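Local coordinates for cobalamin biosynthesis protein CobN (Mycobacterium tuberculosis, PDB 7C6O) that serves as the large, catalytic subunit of cobaltochelatase, the ATP-dependent enzyme that inserts cobalt into the corrin ring in cobalamin biosynthesis, at residues 49-57 against 199-207; 140-151 against 166-174. All blocks are in the same frame, centred on the assembly; numbering follows the deposited sequence. Where two conformers were deposited one is given.

Contact 1 (49-57 against 199-207)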
loop_
_atom_site.group_PDB
_atom_site.type_symbol
_atom_site.label_atom_id
_atom_site.label_comp_id
_atom_site.label_asym_id
_atom_site.label_seq_id
_atom_site.Cartn_x
_atom_site.Cartn_y
_atom_site.Cartn_z
ATOM N N ASP A 49 6.293 -35.878 -8.364
ATOM C CA ASP A 49 7.649 -35.686 -7.863
ATOM C C ASP A 49 7.752 -35.967 -6.370
ATOM O O ASP A 49 8.844 -36.278 -5.887
ATOM C CB ASP A 49 8.133 -34.270 -8.172
ATOM C CG ASP A 49 8.421 -34.064 -9.649
ATOM O OD1 ASP A 49 8.788 -35.047 -10.330
ATOM O OD2 ASP A 49 8.282 -32.921 -10.129
ATOM N N THR A 50 6.641 -35.868 -5.633
ATOM C CA THR A 50 6.654 -36.254 -4.226
ATOM C C THR A 50 7.048 -37.718 -4.065
ATOM O O THR A 50 7.823 -38.062 -3.164
ATOM C CB THR A 50 5.285 -35.986 -3.600
ATOM O OG1 THR A 50 4.958 -34.598 -3.751
ATOM C CG2 THR A 50 5.290 -36.338 -2.118
ATOM N N ASP A 51 6.533 -38.592 -4.938
ATOM C CA ASP A 51 6.948 -39.994 -4.938
ATOM C C ASP A 51 8.457 -40.117 -5.096
ATOM O O ASP A 51 9.117 -40.853 -4.351
ATOM C CB ASP A 51 6.252 -40.758 -6.068
ATOM C CG ASP A 51 4.756 -40.883 -5.869
ATOM O OD1 ASP A 51 4.261 -40.564 -4.769
ATOM O OD2 ASP A 51 4.074 -41.306 -6.829
ATOM N N LEU A 52 9.021 -39.403 -6.073
ATOM C CA LEU A 52 10.441 -39.541 -6.373
ATOM C C LEU A 52 11.301 -39.015 -5.231
ATOM O O LEU A 52 12.349 -39.593 -4.919
ATOM C CB LEU A 52 10.770 -38.816 -7.679
ATOM C CG LEU A 52 9.844 -39.145 -8.852
ATOM C CD1 LEU A 52 10.307 -38.459 -10.133
ATOM C CD2 LEU A 52 9.731 -40.651 -9.054
ATOM N N ILE A 53 10.872 -37.924 -4.593
ATOM C CA ILE A 53 11.624 -37.387 -3.465
ATOM C C ILE A 53 11.522 -38.324 -2.268
ATOM O O ILE A 53 12.508 -38.551 -1.555
ATOM C CB ILE A 53 11.139 -35.965 -3.129
ATOM C CG1 ILE A 53 11.358 -35.039 -4.330
ATOM C CG2 ILE A 53 11.868 -35.423 -1.907
ATOM C CD1 ILE A 53 10.777 -33.653 -4.151
ATOM N N SER A 54 10.334 -38.889 -2.031
ATOM C CA SER A 54 10.178 -39.888 -0.979
ATOM C C SER A 54 11.096 -41.079 -1.214
ATOM O O SER A 54 11.690 -41.613 -0.269
ATOM C CB SER A 54 8.723 -40.351 -0.899
ATOM O OG SER A 54 7.863 -39.303 -0.487
ATOM N N ALA A 55 11.214 -41.519 -2.469
ATOM C CA ALA A 55 12.125 -42.613 -2.787
ATOM C C ALA A 55 13.570 -42.219 -2.511
ATOM O O ALA A 55 14.350 -43.020 -1.983
ATOM C CB ALA A 55 11.949 -43.031 -4.247
ATOM N N ARG A 56 13.942 -40.983 -2.858
ATOM C CA ARG A 56 15.283 -40.497 -2.549
ATOM C C ARG A 56 15.513 -40.439 -1.043
ATOM O O ARG A 56 16.564 -40.865 -0.552
ATOM C CB ARG A 56 15.499 -39.119 -3.176
ATOM C CG ARG A 56 16.895 -38.548 -2.968
ATOM C CD ARG A 56 17.036 -37.186 -3.628
ATOM N NE ARG A 56 16.256 -36.161 -2.940
ATOM C CZ ARG A 56 16.094 -34.919 -3.383
ATOM N NH1 ARG A 56 16.656 -34.543 -4.524
ATOM N NH2 ARG A 56 15.370 -34.052 -2.688
ATOM N N SER A 57 14.534 -39.925 -0.293
ATOM C CA SER A 57 14.658 -39.839 1.157
ATOM C C SER A 57 14.725 -41.208 1.824
ATOM O O SER A 57 15.262 -41.313 2.933
ATOM C CB SER A 57 13.488 -39.044 1.742
ATOM O OG SER A 57 13.509 -37.689 1.321
ATOM N N GLN A 199 5.399 -31.788 1.881
ATOM C CA GLN A 199 6.823 -31.729 2.191
ATOM C C GLN A 199 7.196 -32.754 3.253
ATOM O O GLN A 199 8.280 -33.346 3.199
ATOM C CB GLN A 199 7.209 -30.321 2.646
ATOM C CG GLN A 199 6.870 -29.231 1.646
ATOM C CD GLN A 199 7.581 -29.411 0.320
ATOM O OE1 GLN A 199 8.743 -29.817 0.273
ATOM N NE2 GLN A 199 6.883 -29.113 -0.769
ATOM N N HIS A 200 6.317 -32.971 4.233
ATOM C CA HIS A 200 6.585 -33.981 5.252
ATOM C C HIS A 200 6.687 -35.367 4.627
ATOM O O HIS A 200 7.610 -36.132 4.930
ATOM C CB HIS A 200 5.491 -33.950 6.322
ATOM C CG HIS A 200 5.772 -34.837 7.494
ATOM N ND1 HIS A 200 6.634 -34.479 8.509
ATOM C CD2 HIS A 200 5.309 -36.070 7.812
ATOM C CE1 HIS A 200 6.687 -35.450 9.402
ATOM N NE2 HIS A 200 5.892 -36.428 9.003
ATOM N N LEU A 201 5.751 -35.698 3.736
ATOM C CA LEU A 201 5.762 -37.013 3.098
ATOM C C LEU A 201 7.002 -37.203 2.237
ATOM O O LEU A 201 7.573 -38.299 2.189
ATOM C CB LEU A 201 4.500 -37.198 2.260
ATOM C CG LEU A 201 3.192 -37.245 3.046
ATOM C CD1 LEU A 201 2.016 -37.423 2.106
ATOM C CD2 LEU A 201 3.247 -38.368 4.053
ATOM N N ALA A 202 7.433 -36.147 1.543
ATOM C CA ALA A 202 8.625 -36.239 0.711
ATOM C C ALA A 202 9.900 -36.374 1.532
ATOM O O ALA A 202 10.918 -36.829 0.999
ATOM C CB ALA A 202 8.725 -35.013 -0.198
ATOM N N GLY A 203 9.870 -35.999 2.808
ATOM C CA GLY A 203 11.080 -35.941 3.600
ATOM C C GLY A 203 11.861 -34.653 3.466
ATOM O O GLY A 203 12.966 -34.559 4.012
ATOM N N ASN A 204 11.330 -33.663 2.747
ATOM C CA ASN A 204 11.989 -32.364 2.595
ATOM C C ASN A 204 11.577 -31.450 3.750
ATOM O O ASN A 204 10.840 -30.476 3.597
ATOM C CB ASN A 204 11.647 -31.745 1.246
ATOM C CG ASN A 204 12.581 -32.197 0.139
ATOM O OD1 ASN A 204 13.674 -32.704 0.398
ATOM N ND2 ASN A 204 12.159 -32.001 -1.105
ATOM N N THR A 205 12.072 -31.790 4.938
ATOM C CA THR A 205 11.756 -31.031 6.140
ATOM C C THR A 205 12.958 -30.275 6.689
ATOM O O THR A 205 12.873 -29.711 7.786
ATOM C CB THR A 205 11.176 -31.952 7.217
ATOM O OG1 THR A 205 12.083 -33.032 7.474
ATOM C CG2 THR A 205 9.833 -32.512 6.768
ATOM N N GLY A 206 14.068 -30.238 5.949
ATOM C CA GLY A 206 15.249 -29.543 6.433
ATOM C C GLY A 206 15.010 -28.065 6.684
ATOM O O GLY A 206 15.559 -27.492 7.629
ATOM N N TYR A 207 14.190 -27.424 5.845
ATOM C CA TYR A 207 13.898 -26.010 6.066
ATOM C C TYR A 207 13.108 -25.801 7.353
ATOM O O TYR A 207 13.269 -24.769 8.016
ATOM C CB TYR A 207 13.156 -25.414 4.862
ATOM C CG TYR A 207 11.715 -25.855 4.669
ATOM C CD1 TYR A 207 10.666 -24.959 4.849
ATOM C CD2 TYR A 207 11.404 -27.155 4.287
ATOM C CE1 TYR A 207 9.345 -25.349 4.663
ATOM C CE2 TYR A 207 10.087 -27.552 4.100
ATOM C CZ TYR A 207 9.063 -26.646 4.291
ATOM O OH TYR A 207 7.758 -27.043 4.105
#
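The side-chain amide of Asn204, modelled in two conformers, meets the edge of the Arg56 guanidinium in the conformer considered here, so its contacts are tentative. In that copy Asn204 OD1 lies in the guanidinium plane, 3.8 Å from Arg56 NH2, too long for a bond, and the two planes are turned 53° apart. A bend at chi3 brings this end of the arginine round towards Asn204, but it forms its salt bridge with Asp332, just past strand 321-331. The same amide copy lies against Ile53, with Asn204 ND2 3.5 Å from Ile53 CG2, equally tentatively. The two side chains cross at about a right angle.

With chi1 at -61°, Ile53 turns CG2 to the side opposite its backbone N, where it also packs 3.6 Å from Ala202 CB. Nearly a turn earlier in the helix, Thr50 CG2 touches the same Ala202 CB more loosely.

These residues bring helix 49-58, which follows the first strand of the N-terminal parallel sheet, against the C-terminal end of helix 197-202, which directly follows strand 190-196 of the seven-stranded mixed sheet. That end closes in a Schellman motif: Gly203, at positive phi, donates its N to His200 O, and Asn204 N makes a weak bond back to Gln199 O. The Leu201 and Ala202 carbonyls point at the neighbouring helix, where serines meet them. Ser57 OG donates to Ala202 O at 2.7 Å, in the carbonyl plane, with a C=O...donor angle of 147°. Ser54 OG is 2.9 Å from Leu201 O and 3.0 Å from Thr50 O, one turn back in its own helix; its single proton could serve either acceptor. Gly203 comes nearest with its CA, 3.8 Å from Ser57 OG.

Contact 2 (140-151 against 166-174)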
loop_
_atom_site.group_PDB
_atom_site.type_symbol
_atom_site.label_atom_id
_atom_site.label_comp_id
_atom_site.label_asym_id
_atom_site.label_seq_id
_atom_site.Cartn_x
_atom_site.Cartn_y
_atom_site.Cartn_z
ATOM N N TYR A 140 0.936 -48.745 -0.921
ATOM C CA TYR A 140 2.167 -48.123 -0.439
ATOM C C TYR A 140 2.318 -46.711 -0.987
ATOM O O TYR A 140 2.640 -45.771 -0.252
ATOM C CB TYR A 140 3.387 -48.960 -0.838
ATOM C CG TYR A 140 3.751 -50.105 0.079
ATOM C CD1 TYR A 140 4.234 -49.874 1.365
ATOM C CD2 TYR A 140 3.664 -51.419 -0.360
ATOM C CE1 TYR A 140 4.591 -50.928 2.195
ATOM C CE2 TYR A 140 4.015 -52.475 0.459
ATOM C CZ TYR A 140 4.478 -52.226 1.732
ATOM O OH TYR A 140 4.825 -53.285 2.539
ATOM N N LEU A 141 2.084 -46.547 -2.289
ATOM C CA LEU A 141 2.291 -45.258 -2.935
ATOM C C LEU A 141 1.132 -44.300 -2.690
ATOM O O LEU A 141 1.351 -43.086 -2.611
ATOM C CB LEU A 141 2.515 -45.469 -4.434
ATOM C CG LEU A 141 3.842 -46.168 -4.756
ATOM C CD1 LEU A 141 3.845 -46.754 -6.160
ATOM C CD2 LEU A 141 4.997 -45.192 -4.579
ATOM N N ALA A 142 -0.093 -44.817 -2.568
ATOM C CA ALA A 142 -1.234 -43.953 -2.276
ATOM C C ALA A 142 -1.074 -43.281 -0.918
ATOM O O ALA A 142 -1.292 -42.072 -0.779
ATOM C CB ALA A 142 -2.536 -44.752 -2.333
ATOM N N HIS A 143 -0.691 -44.054 0.101
ATOM C CA HIS A 143 -0.397 -43.457 1.401
ATOM C C HIS A 143 0.862 -42.605 1.340
ATOM O O HIS A 143 0.903 -41.505 1.905
ATOM C CB HIS A 143 -0.254 -44.543 2.466
ATOM C CG HIS A 143 -1.547 -45.191 2.846
ATOM N ND1 HIS A 143 -2.663 -44.466 3.208
ATOM C CD2 HIS A 143 -1.901 -46.495 2.931
ATOM C CE1 HIS A 143 -3.650 -45.297 3.494
ATOM N NE2 HIS A 143 -3.215 -46.533 3.334
ATOM N N GLY A 144 1.898 -43.098 0.664
ATOM C CA GLY A 144 3.112 -42.336 0.481
ATOM C C GLY A 144 3.912 -42.164 1.764
ATOM O O GLY A 144 3.700 -42.832 2.780
ATOM N N GLY A 145 4.851 -41.232 1.693
ATOM C CA GLY A 145 5.750 -40.962 2.793
ATOM C C GLY A 145 7.033 -41.769 2.698
ATOM O O GLY A 145 7.122 -42.780 2.002
ATOM N N VAL A 146 8.045 -41.299 3.431
ATOM C CA VAL A 146 9.368 -41.914 3.364
ATOM C C VAL A 146 9.319 -43.361 3.840
ATOM O O VAL A 146 9.951 -44.245 3.248
ATOM C CB VAL A 146 10.383 -41.084 4.173
ATOM C CG1 VAL A 146 11.758 -41.727 4.123
ATOM C CG2 VAL A 146 10.438 -39.654 3.645
ATOM N N ASP A 147 8.564 -43.630 4.911
ATOM C CA ASP A 147 8.499 -44.985 5.452
ATOM C C ASP A 147 7.912 -45.959 4.438
ATOM O O ASP A 147 8.441 -47.059 4.241
ATOM C CB ASP A 147 7.679 -45.006 6.742
ATOM C CG ASP A 147 8.358 -44.271 7.878
ATOM O OD1 ASP A 147 9.601 -44.153 7.855
ATOM O OD2 ASP A 147 7.645 -43.815 8.797
ATOM N N ASN A 148 6.813 -45.573 3.785
ATOM C CA ASN A 148 6.180 -46.473 2.824
ATOM C C ASN A 148 7.063 -46.708 1.605
ATOM O O ASN A 148 7.087 -47.818 1.061
ATOM C CB ASN A 148 4.817 -45.923 2.405
ATOM C CG ASN A 148 3.748 -46.188 3.440
ATOM O OD1 ASN A 148 3.760 -47.222 4.109
ATOM N ND2 ASN A 148 2.815 -45.252 3.584
ATOM N N LEU A 149 7.789 -45.681 1.154
ATOM C CA LEU A 149 8.688 -45.879 0.023
ATOM C C LEU A 149 9.842 -46.807 0.384
ATOM O O LEU A 149 10.303 -47.580 -0.464
ATOM C CB LEU A 149 9.221 -44.536 -0.480
ATOM C CG LEU A 149 8.497 -43.918 -1.683
ATOM C CD1 LEU A 149 8.683 -44.777 -2.925
ATOM C CD2 LEU A 149 7.016 -43.708 -1.387
ATOM N N ARG A 150 10.305 -46.758 1.634
ATOM C CA ARG A 150 11.367 -47.664 2.060
ATOM C C ARG A 150 10.865 -49.101 2.125
ATOM O O ARG A 150 11.520 -50.024 1.620
ATOM C CB ARG A 150 11.924 -47.218 3.413
ATOM C CG ARG A 150 12.973 -48.158 3.989
ATOM C CD ARG A 150 13.610 -47.600 5.255
ATOM N NE ARG A 150 12.671 -46.812 6.046
ATOM C CZ ARG A 150 12.747 -45.493 6.202
ATOM N NH1 ARG A 150 13.728 -44.810 5.628
ATOM N NH2 ARG A 150 11.844 -44.859 6.936
ATOM N N GLU A 151 9.693 -49.312 2.729
ATOM C CA GLU A 151 9.150 -50.664 2.821
ATOM C C GLU A 151 8.693 -51.179 1.462
ATOM O O GLU A 151 8.761 -52.387 1.211
ATOM C CB GLU A 151 7.998 -50.707 3.826
ATOM C CG GLU A 151 8.403 -50.299 5.237
ATOM C CD GLU A 151 9.519 -51.161 5.797
ATOM O OE1 GLU A 151 9.403 -52.404 5.742
ATOM O OE2 GLU A 151 10.522 -50.592 6.283
ATOM N N GLY A 166 12.760 -58.592 4.397
ATOM C CA GLY A 166 11.688 -58.369 5.343
ATOM C C GLY A 166 11.063 -57.007 5.122
ATOM O O GLY A 166 11.742 -56.077 4.675
ATOM N N PHE A 167 9.774 -56.869 5.421
ATOM C CA PHE A 167 9.083 -55.617 5.162
ATOM C C PHE A 167 7.898 -55.476 6.105
ATOM O O PHE A 167 7.347 -56.462 6.602
ATOM C CB PHE A 167 8.614 -55.525 3.701
ATOM C CG PHE A 167 7.756 -56.682 3.262
ATOM C CD1 PHE A 167 6.391 -56.685 3.504
ATOM C CD2 PHE A 167 8.318 -57.766 2.605
ATOM C CE1 PHE A 167 5.601 -57.746 3.104
ATOM C CE2 PHE A 167 7.533 -58.831 2.201
ATOM C CZ PHE A 167 6.174 -58.821 2.451
ATOM N N THR A 168 7.511 -54.231 6.334
ATOM C CA THR A 168 6.365 -53.717 7.065
ATOM C C THR A 168 5.225 -53.418 6.100
ATOM O O THR A 168 5.464 -52.907 5.000
ATOM C CB THR A 168 6.748 -52.442 7.825
ATOM O OG1 THR A 168 7.773 -52.748 8.778
ATOM C CG2 THR A 168 5.551 -51.845 8.551
ATOM N N PRO A 169 3.989 -53.751 6.460
ATOM C CA PRO A 169 2.842 -53.399 5.612
ATOM C C PRO A 169 2.731 -51.895 5.439
ATOM O O PRO A 169 3.346 -51.130 6.196
ATOM C CB PRO A 169 1.642 -53.960 6.391
ATOM C CG PRO A 169 2.216 -55.044 7.240
ATOM C CD PRO A 169 3.596 -54.589 7.608
ATOM N N PRO A 170 1.963 -51.431 4.451
ATOM C CA PRO A 170 1.772 -49.983 4.290
ATOM C C PRO A 170 1.170 -49.362 5.541
ATOM O O PRO A 170 0.302 -49.948 6.194
ATOM C CB PRO A 170 0.812 -49.882 3.097
ATOM C CG PRO A 170 0.985 -51.171 2.354
ATOM C CD PRO A 170 1.275 -52.203 3.401
ATOM N N VAL A 171 1.646 -48.167 5.878
ATOM C CA VAL A 171 1.162 -47.423 7.034
ATOM C C VAL A 171 0.449 -46.172 6.547
ATOM O O VAL A 171 0.928 -45.478 5.643
ATOM C CB VAL A 171 2.301 -47.063 8.010
ATOM C CG1 VAL A 171 2.861 -48.319 8.654
ATOM C CG2 VAL A 171 3.403 -46.286 7.298
ATOM N N ALA A 172 -0.711 -45.899 7.135
ATOM C CA ALA A 172 -1.433 -44.681 6.811
ATOM C C ALA A 172 -0.699 -43.468 7.368
ATOM O O ALA A 172 -0.074 -43.521 8.431
ATOM C CB ALA A 172 -2.855 -44.736 7.369
ATOM N N THR A 173 -0.766 -42.370 6.630
ATOM C CA THR A 173 -0.176 -41.121 7.069
ATOM C C THR A 173 -1.275 -40.142 7.441
ATOM O O THR A 173 -2.200 -39.927 6.645
ATOM C CB THR A 173 0.706 -40.525 5.973
ATOM O OG1 THR A 173 0.113 -40.788 4.694
ATOM C CG2 THR A 173 2.093 -41.142 6.023
ATOM N N PRO A 174 -1.217 -39.542 8.627
ATOM C CA PRO A 174 -2.310 -38.671 9.067
ATOM C C PRO A 174 -2.414 -37.427 8.200
ATOM O O PRO A 174 -1.473 -37.029 7.510
ATOM C CB PRO A 174 -1.925 -38.306 10.507
ATOM C CG PRO A 174 -0.812 -39.240 10.882
ATOM C CD PRO A 174 -0.125 -39.602 9.608
HETATM O O HOH W 1 -3.170 -41.820 4.260
HETATM O O HOH W 2 5.294 -49.151 5.623
HETATM O O HOH W 3 12.182 -53.393 5.511
#
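Asn148 grips Val171 by both of its backbone polar atoms. Its ND2 donates to Val171 O at 2.8 Å, and its OD1 accepts Val171 N at 2.9 Å, on a lone pair in the carbonyl plane. Both bonds are nearly straight, at 172°, so the side chain pairs with the peptide backbone much as an adjacent strand would, and together they fix the rotation of the amide. ND2 has a second, more bent bond to Gly144 O at 2.7 Å. On the solvent side of this tight part, Val171 is exposed and a water joins Asn148 OD1 to Pro169 O.

Beside it Pro170 sits squarely on the Tyr140 ring: CG is 3.5 Å from the centroid and almost on the normal, a CH-pi contact. At the ring's edge Tyr140 OH donates to Thr168 O over 2.6 Å. Phe155 also meets this ring.

The extended, proline-rich segment 166-174 thus runs across helices 131-143 and 146-161 on its way to strand 176-178, the edge strand of the seven-stranded sheet.

Its ends lie on the solvent side, each with a direct bond supplemented by water. Glu151, bent at chi2 (-58°), turns OE1 to Thr168 N at 2.7 Å, on the anti side and 30° out of the carboxylate plane; a water links the same oxygen to Gly166 O. Phe167 is exposed, although it leans edge-to-face on Phe155. At the far end Ala172 CA lies over one face of the His143 ring, offset toward its rim, 3.9 Å from the centroid. A third water bridges His143 ND1 and Thr173 O, while Thr173 OG1 donates to His143 O from above the carbonyl plane.

In the fold
Contacts 1 and 2 lie 13 Å apart, centre to centre, and meet directly. Helix 146-161 carries part of contact 2 on one side and packs on helix 49-58 of contact 1 with another: Leu149 CG is 3.7 Å from Ser54 CB, and Val146 CG2 is 3.6 Å from Ser57 CB. The helix end of contact 1 completes the group, with Leu201 CD2 3.6 Å from Thr173 CG2. Along the chain both segments of contact 2 fall between those of contact 1. The centres lie about 37 and 47 Å from the chain's centre, and neither contact includes the sodium ligands Asp125 and Ser127.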